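Local coordinates for protein ARF-like GTPase (Chlamydomonas reinhardtii, PDB 4M9Q) that binds phosphoaminophosphonic acid-guanylate ester and a magnesium ion as a small G protein of the ADP-ribosylation factor family, built on a P-loop fold, at residues A[79-84]-A[110-115]; A[7-12]-A[74-79]. All coordinates share one frame; numbering follows the deposited sequence.

Contact 1 (A[79-84]-A[110-115]); sequences VDAADP and IFANKQ. With GNP (phosphoaminophosphonic acid-guanylate ester), chain D.
Asp-80 and Lys-114 join by a salt bridge, OD2 to NZ 2.8 Å, where the two parallel strands of a beta-alpha-beta unit, 74-80 and 108-113, end beside the bound nucleotide. Asn-113 and Lys-114, with Asp-116, fit the N-K-x-D base-recognition motif of small G proteins. The extended lysine chain runs over one face of the guanine, its CG 3.7 Å from GNP C6, and its NZ makes a weak bond to the ribose oxygen O4'. With CG anti to the backbone N (chi1 -179°), Asp-80 reaches across, and the ammonium meets OD2 from above the carboxylate plane, 71° out of it, and is further held by Asn-14 O. Asn-113 brings ND2 to 3.3 Å from GNP N7 at the base rim; its amide is fixed by Ala-15 O and Ala-146 N. Behind this first shell the backbones pair: Val-79 N bonds to Phe-111 O, Asn-113 N to Val-79 O, and Ala-81 N to Asn-113 O. Ala-81 CB packs 4.0 Å from Ala-112 CB. Gln-115 NE2 binds Ala-112 O and Ala-121 O. A type I turn spans Asp-80 to Asp-83, and an Asx turn steadies the carboxylate: Ala-82 N donates to Asp-80 OD1 over 3.0 Å.

Contact 2 (A[7-12]-A[74-79]); sequences IALLGL and AIVYVV
Leu-10 N donates to Val-76 O over 2.8 Å with an N-H...O angle of 173°, the straightest bond between two parallel strands at the centre of this P-loop fold. Val-76 N to Ala-8 O and Val-78 N to Leu-10 O continue the pairing, whereas the first bond, Ala-8 N to Ala-74 O, is weak. The apolar side chains pack closely on both faces of the sheet. On one, Val-76 spreads its methyls between two neighbours: CG2 lies 3.8 Å from Ile-7 CG2, and CG1 turns to Leu-9, which in one of its two conformers runs alongside. On the other, Leu-10 CB rests 4.0 Å from Tyr-77 CD1, and Leu-10 crosses Ile-75, in one of two conformers of the isoleucine, at about a right angle. With CG anti to the backbone N (chi1 -165°), Tyr-77 carries its ring to Gly-11, which has no side chain; the glycine CA sits 4.0 Å from the ring centroid, over one face, in a CH-pi contact. Beyond Leu-10, as the chain enters what fits a P-loop at Gly-11, direct backbone bonding stops. Leu-12 N stands 4.1 Å from Val-78 O, and a water spans them, taking a hydrogen bond from the amide and giving one to the carbonyl. Helix 87-99 covers Ile-75, Tyr-77 and Leu-12, with Tyr-77 OH bonded to Ser-90 OG, while Leu-165 of helix 157-190 packs on Ile-7 and Val-76; strands 48-55 and 108-113 flank the pair.

The two contacts lie side by side in one mixed sheet, their centres 12 Å apart. Strand 74-80 serves both: strand 3-10 pairs with it along one edge in contact 2, strand 108-113 along the other in contact 1. Contact 2 comes first along the chain, and its second segment runs on through Val-79, which both share, into contact 1. Phe-111 N probably bonds to Tyr-77 O, 2.8 Å away, and Asn-113 CB packs on Val-78 CG1, so the pairing passes continuously from one to the other. Contact 2 forms the buried middle of the sheet and leads into what fits the phosphate-binding P-loop; contact 1 ends at the guanine. Together they place two parts of the nucleotide pocket on neighbouring strand ends.

Contact 1 (A[79-84]-A[110-115])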
loop_
_atom_site.group_PDB
_atom_site.type_symbol
_atom_site.label_atom_id
_atom_site.label_comp_id
_atom_site.label_asym_id
_atom_site.label_seq_id
_atom_site.Cartn_x
_atom_site.Cartn_y
_atom_site.Cartn_z
ATOM N N VAL A 79 2.397 -5.991 5.576
ATOM C CA VAL A 79 3.159 -7.173 5.902
ATOM C C VAL A 79 2.393 -7.926 6.955
ATOM O O VAL A 79 1.841 -7.319 7.882
ATOM C CB VAL A 79 4.515 -6.807 6.509
ATOM C CG1 VAL A 79 5.306 -8.066 6.849
ATOM C CG2 VAL A 79 5.306 -5.976 5.538
ATOM N N ASP A 80 2.370 -9.255 6.839
ATOM C CA ASP A 80 1.810 -10.070 7.927
ATOM C C ASP A 80 2.911 -10.152 8.954
ATOM O O ASP A 80 3.880 -10.904 8.768
ATOM C CB ASP A 80 1.377 -11.448 7.414
ATOM C CG ASP A 80 0.754 -12.348 8.490
ATOM O OD1 ASP A 80 0.822 -12.022 9.705
ATOM O OD2 ASP A 80 0.232 -13.460 8.106
ATOM N N ALA A 81 2.750 -9.379 10.024
ATOM C CA ALA A 81 3.785 -9.254 11.014
ATOM C C ALA A 81 3.934 -10.532 11.830
ATOM O O ALA A 81 4.938 -10.688 12.533
ATOM C CB ALA A 81 3.523 -8.049 11.939
ATOM N N ALA A 82 2.938 -11.417 11.748
ATOM C CA ALA A 82 2.876 -12.628 12.573
ATOM C C ALA A 82 3.371 -13.820 11.815
ATOM O O ALA A 82 3.264 -14.920 12.324
ATOM C CB ALA A 82 1.464 -12.912 13.073
ATOM N N ASP A 83 3.930 -13.583 10.630
ATOM C CA ASP A 83 4.500 -14.603 9.770
ATOM C C ASP A 83 5.915 -14.196 9.292
ATOM O O ASP A 83 6.123 -13.895 8.091
ATOM C CB ASP A 83 3.580 -14.771 8.533
ATOM C CG ASP A 83 3.874 -16.037 7.729
ATOM O OD1 ASP A 83 3.140 -16.264 6.749
ATOM O OD2 ASP A 83 4.814 -16.784 8.058
ATOM N N PRO A 84 6.901 -14.215 10.204
ATOM C CA PRO A 84 8.303 -13.936 9.848
ATOM C C PRO A 84 8.902 -14.896 8.810
ATOM O O PRO A 84 9.894 -14.567 8.158
ATOM C CB PRO A 84 9.052 -14.099 11.178
ATOM C CG PRO A 84 8.036 -14.386 12.213
ATOM C CD PRO A 84 6.801 -14.852 11.525
ATOM N N ILE A 110 4.022 1.438 5.646
ATOM C CA ILE A 110 4.156 0.030 5.841
ATOM C C ILE A 110 3.335 -0.341 7.052
ATOM O O ILE A 110 3.559 0.183 8.147
ATOM C CB ILE A 110 5.633 -0.352 6.063
ATOM C CG1 ILE A 110 6.455 0.061 4.822
ATOM C CG2 ILE A 110 5.772 -1.856 6.333
ATOM C CD1 ILE A 110 7.911 0.343 5.065
ATOM N N PHE A 111 2.356 -1.215 6.869
ATOM C CA PHE A 111 1.564 -1.661 7.999
ATOM C C PHE A 111 2.050 -3.014 8.476
ATOM O O PHE A 111 2.061 -3.978 7.746
ATOM C CB PHE A 111 0.104 -1.744 7.616
ATOM C CG PHE A 111 -0.596 -0.416 7.574
ATOM C CD1 PHE A 111 -0.754 0.293 8.695
ATOM C CD2 PHE A 111 -1.160 0.056 6.414
ATOM C CE1 PHE A 111 -1.433 1.501 8.684
ATOM C CE2 PHE A 111 -1.868 1.253 6.376
ATOM C CZ PHE A 111 -1.986 1.991 7.507
ATOM N N ALA A 112 2.490 -3.073 9.713
ATOM C CA ALA A 112 2.914 -4.344 10.314
ATOM C C ALA A 112 1.647 -4.965 10.874
ATOM O O ALA A 112 1.323 -4.774 12.044
ATOM C CB ALA A 112 3.933 -4.118 11.439
ATOM N N ASN A 113 0.931 -5.675 10.025
ATOM C CA ASN A 113 -0.423 -6.133 10.338
ATOM C C ASN A 113 -0.491 -7.397 11.232
ATOM O O ASN A 113 0.482 -8.117 11.427
ATOM C CB ASN A 113 -1.189 -6.348 9.038
ATOM C CG ASN A 113 -2.665 -6.542 9.261
ATOM O OD1 ASN A 113 -3.275 -5.902 10.145
ATOM N ND2 ASN A 113 -3.256 -7.440 8.492
ATOM N N LYS A 114 -1.655 -7.626 11.807
ATOM C CA LYS A 114 -1.942 -8.863 12.584
ATOM C C LYS A 114 -1.294 -8.838 13.975
ATOM O O LYS A 114 -0.820 -9.845 14.450
ATOM C CB LYS A 114 -1.522 -10.109 11.788
ATOM C CG LYS A 114 -2.109 -10.174 10.354
ATOM C CD LYS A 114 -2.298 -11.618 9.880
ATOM C CE LYS A 114 -2.651 -11.730 8.419
ATOM N NZ LYS A 114 -2.558 -13.120 7.871
ATOM N N GLN A 115 -1.313 -7.677 14.625
ATOM C CA GLN A 115 -0.731 -7.502 15.942
ATOM C C GLN A 115 -1.550 -8.137 17.051
ATOM O O GLN A 115 -1.113 -8.147 18.192
ATOM C CB GLN A 115 -0.518 -6.041 16.268
ATOM C CG GLN A 115 0.485 -5.312 15.379
ATOM C CD GLN A 115 1.920 -5.685 15.648
ATOM O OE1 GLN A 115 2.287 -5.845 16.781
ATOM N NE2 GLN A 115 2.733 -5.773 14.612
HETATM P PG GNP D . -4.545 -11.422 -1.314
HETATM O O1G GNP D . -5.975 -10.789 -1.738
HETATM O O2G GNP D . -3.371 -10.422 -1.594
HETATM O O3G GNP D . -4.444 -12.798 -1.998
HETATM N N3B GNP D . -4.556 -11.544 0.381
HETATM P PB GNP D . -4.946 -10.159 1.268
HETATM O O1B GNP D . -6.052 -9.239 0.534
HETATM O O2B GNP D . -3.649 -9.442 1.519
HETATM O O3A GNP D . -5.467 -10.808 2.621
HETATM P PA GNP D . -6.904 -10.667 3.288
HETATM O O1A GNP D . -7.735 -11.471 2.365
HETATM O O2A GNP D . -7.143 -9.220 3.542
HETATM O "O5'" GNP D . -6.596 -11.427 4.659
HETATM C "C5'" GNP D . -5.961 -12.727 4.622
HETATM C "C4'" GNP D . -6.369 -13.563 5.864
HETATM O "O4'" GNP D . -5.863 -12.861 7.009
HETATM C "C3'" GNP D . -7.868 -13.602 6.125
HETATM O "O3'" GNP D . -8.255 -14.701 6.949
HETATM C "C2'" GNP D . -8.109 -12.421 7.001
HETATM O "O2'" GNP D . -9.242 -12.509 7.814
HETATM C "C1'" GNP D . -6.907 -12.490 7.890
HETATM N N9 GNP D . -6.549 -11.250 8.584
HETATM C C8 GNP D . -6.436 -10.056 8.006
HETATM N N7 GNP D . -6.028 -9.139 8.894
HETATM C C5 GNP D . -5.895 -9.753 10.074
HETATM C C6 GNP D . -5.514 -9.303 11.424
HETATM O O6 GNP D . -5.233 -8.114 11.665
HETATM N N1 GNP D . -5.467 -10.216 12.370
HETATM C C2 GNP D . -5.765 -11.534 12.146
HETATM N N2 GNP D . -5.698 -12.357 13.195
HETATM N N3 GNP D . -6.128 -12.031 10.934
HETATM C C4 GNP D . -6.237 -11.158 9.876
#

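Contact 2 (A[7-12]-A[74-79])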
loop_
_atom_site.group_PDB
_atom_site.type_symbol
_atom_site.label_atom_id
_atom_site.label_comp_id
_atom_site.label_asym_id
_atom_site.label_seq_id
_atom_site.Cartn_x
_atom_site.Cartn_y
_atom_site.Cartn_z
ATOM N N ILE A 7 -3.386 5.689 -4.551
ATOM C CA ILE A 7 -2.550 4.865 -3.733
ATOM C C ILE A 7 -2.730 3.426 -4.143
ATOM O O ILE A 7 -3.848 3.009 -4.411
ATOM C CB ILE A 7 -2.992 4.992 -2.287
ATOM C CG1 ILE A 7 -2.500 6.277 -1.695
ATOM C CG2 ILE A 7 -2.430 3.913 -1.415
ATOM C CD1 ILE A 7 -3.214 6.479 -0.366
ATOM N N ALA A 8 -1.638 2.666 -4.195
ATOM C CA ALA A 8 -1.726 1.196 -4.442
ATOM C C ALA A 8 -1.508 0.520 -3.151
ATOM O O ALA A 8 -0.592 0.841 -2.429
ATOM C CB ALA A 8 -0.667 0.730 -5.432
ATOM N N LEU A 9 -2.343 -0.461 -2.853
ATOM C CA LEU A 9 -2.257 -1.243 -1.587
ATOM C C LEU A 9 -1.593 -2.550 -1.969
ATOM O O LEU A 9 -2.181 -3.360 -2.678
ATOM C CB LEU A 9 -3.674 -1.453 -1.071
ATOM C CG LEU A 9 -4.096 -1.869 0.331
ATOM C CD1 LEU A 9 -3.197 -1.306 1.418
ATOM C CD2 LEU A 9 -5.562 -1.503 0.556
ATOM N N LEU A 10 -0.344 -2.722 -1.572
ATOM C CA LEU A 10 0.452 -3.830 -2.020
ATOM C C LEU A 10 0.931 -4.625 -0.815
ATOM O O LEU A 10 0.720 -4.226 0.328
ATOM C CB LEU A 10 1.664 -3.296 -2.788
ATOM C CG LEU A 10 1.414 -2.394 -4.010
ATOM C CD1 LEU A 10 2.762 -2.018 -4.583
ATOM C CD2 LEU A 10 0.540 -3.089 -5.018
ATOM N N GLY A 11 1.566 -5.762 -1.092
ATOM C CA GLY A 11 2.010 -6.698 -0.052
ATOM C C GLY A 11 1.683 -8.120 -0.462
ATOM O O GLY A 11 0.869 -8.322 -1.325
ATOM N N LEU A 12 2.294 -9.102 0.193
ATOM C CA LEU A 12 2.163 -10.496 -0.229
ATOM C C LEU A 12 0.735 -10.963 0.014
ATOM O O LEU A 12 -0.016 -10.375 0.816
ATOM C CB LEU A 12 3.104 -11.404 0.568
ATOM C CG LEU A 12 4.611 -11.186 0.497
ATOM C CD1 LEU A 12 5.329 -12.231 1.348
ATOM C CD2 LEU A 12 5.142 -11.178 -0.941
ATOM N N ALA A 74 1.656 7.198 -4.015
ATOM C CA ALA A 74 2.224 6.598 -2.821
ATOM C C ALA A 74 1.774 5.159 -2.738
ATOM O O ALA A 74 0.874 4.721 -3.519
ATOM C CB ALA A 74 1.780 7.345 -1.578
ATOM N N ILE A 75 2.373 4.427 -1.792
ATOM C CA ILE A 75 2.090 3.015 -1.605
ATOM C C ILE A 75 1.719 2.757 -0.161
ATOM O O ILE A 75 2.281 3.386 0.725
ATOM C CB ILE A 75 3.337 2.188 -1.935
ATOM C CG1 ILE A 75 3.411 1.968 -3.443
ATOM C CG2 ILE A 75 3.350 0.863 -1.151
ATOM C CD1 ILE A 75 4.217 0.742 -3.818
ATOM N N VAL A 76 0.743 1.881 0.078
ATOM C CA VAL A 76 0.595 1.277 1.371
ATOM C C VAL A 76 1.120 -0.148 1.158
ATOM O O VAL A 76 0.601 -0.848 0.303
ATOM C CB VAL A 76 -0.826 1.288 1.848
ATOM C CG1 VAL A 76 -0.959 0.523 3.154
ATOM C CG2 VAL A 76 -1.338 2.710 2.013
ATOM N N TYR A 77 2.173 -0.556 1.882
ATOM C CA TYR A 77 2.668 -1.899 1.820
ATOM C C TYR A 77 2.310 -2.617 3.122
ATOM O O TYR A 77 2.616 -2.121 4.210
ATOM C CB TYR A 77 4.155 -1.877 1.614
ATOM C CG TYR A 77 4.710 -3.222 1.177
ATOM C CD1 TYR A 77 4.634 -3.622 -0.126
ATOM C CD2 TYR A 77 5.301 -4.081 2.097
ATOM C CE1 TYR A 77 5.115 -4.844 -0.503
ATOM C CE2 TYR A 77 5.771 -5.303 1.724
ATOM C CZ TYR A 77 5.676 -5.677 0.420
ATOM O OH TYR A 77 6.178 -6.878 0.051
ATOM N N VAL A 78 1.629 -3.753 3.035
ATOM C CA VAL A 78 1.148 -4.460 4.192
ATOM C C VAL A 78 1.942 -5.740 4.342
ATOM O O VAL A 78 2.143 -6.504 3.383
ATOM C CB VAL A 78 -0.347 -4.790 4.037
ATOM C CG1 VAL A 78 -0.917 -5.421 5.315
ATOM C CG2 VAL A 78 -1.161 -3.537 3.681
ATOM N N VAL A 79 2.397 -5.991 5.576
ATOM C CA VAL A 79 3.159 -7.173 5.902
ATOM C C VAL A 79 2.393 -7.926 6.955
ATOM O O VAL A 79 1.841 -7.319 7.882
ATOM C CB VAL A 79 4.515 -6.807 6.509
ATOM C CG1 VAL A 79 5.306 -8.066 6.849
ATOM C CG2 VAL A 79 5.306 -5.976 5.538
HETATM O O HOH W 1 3.878 -8.516 2.613
#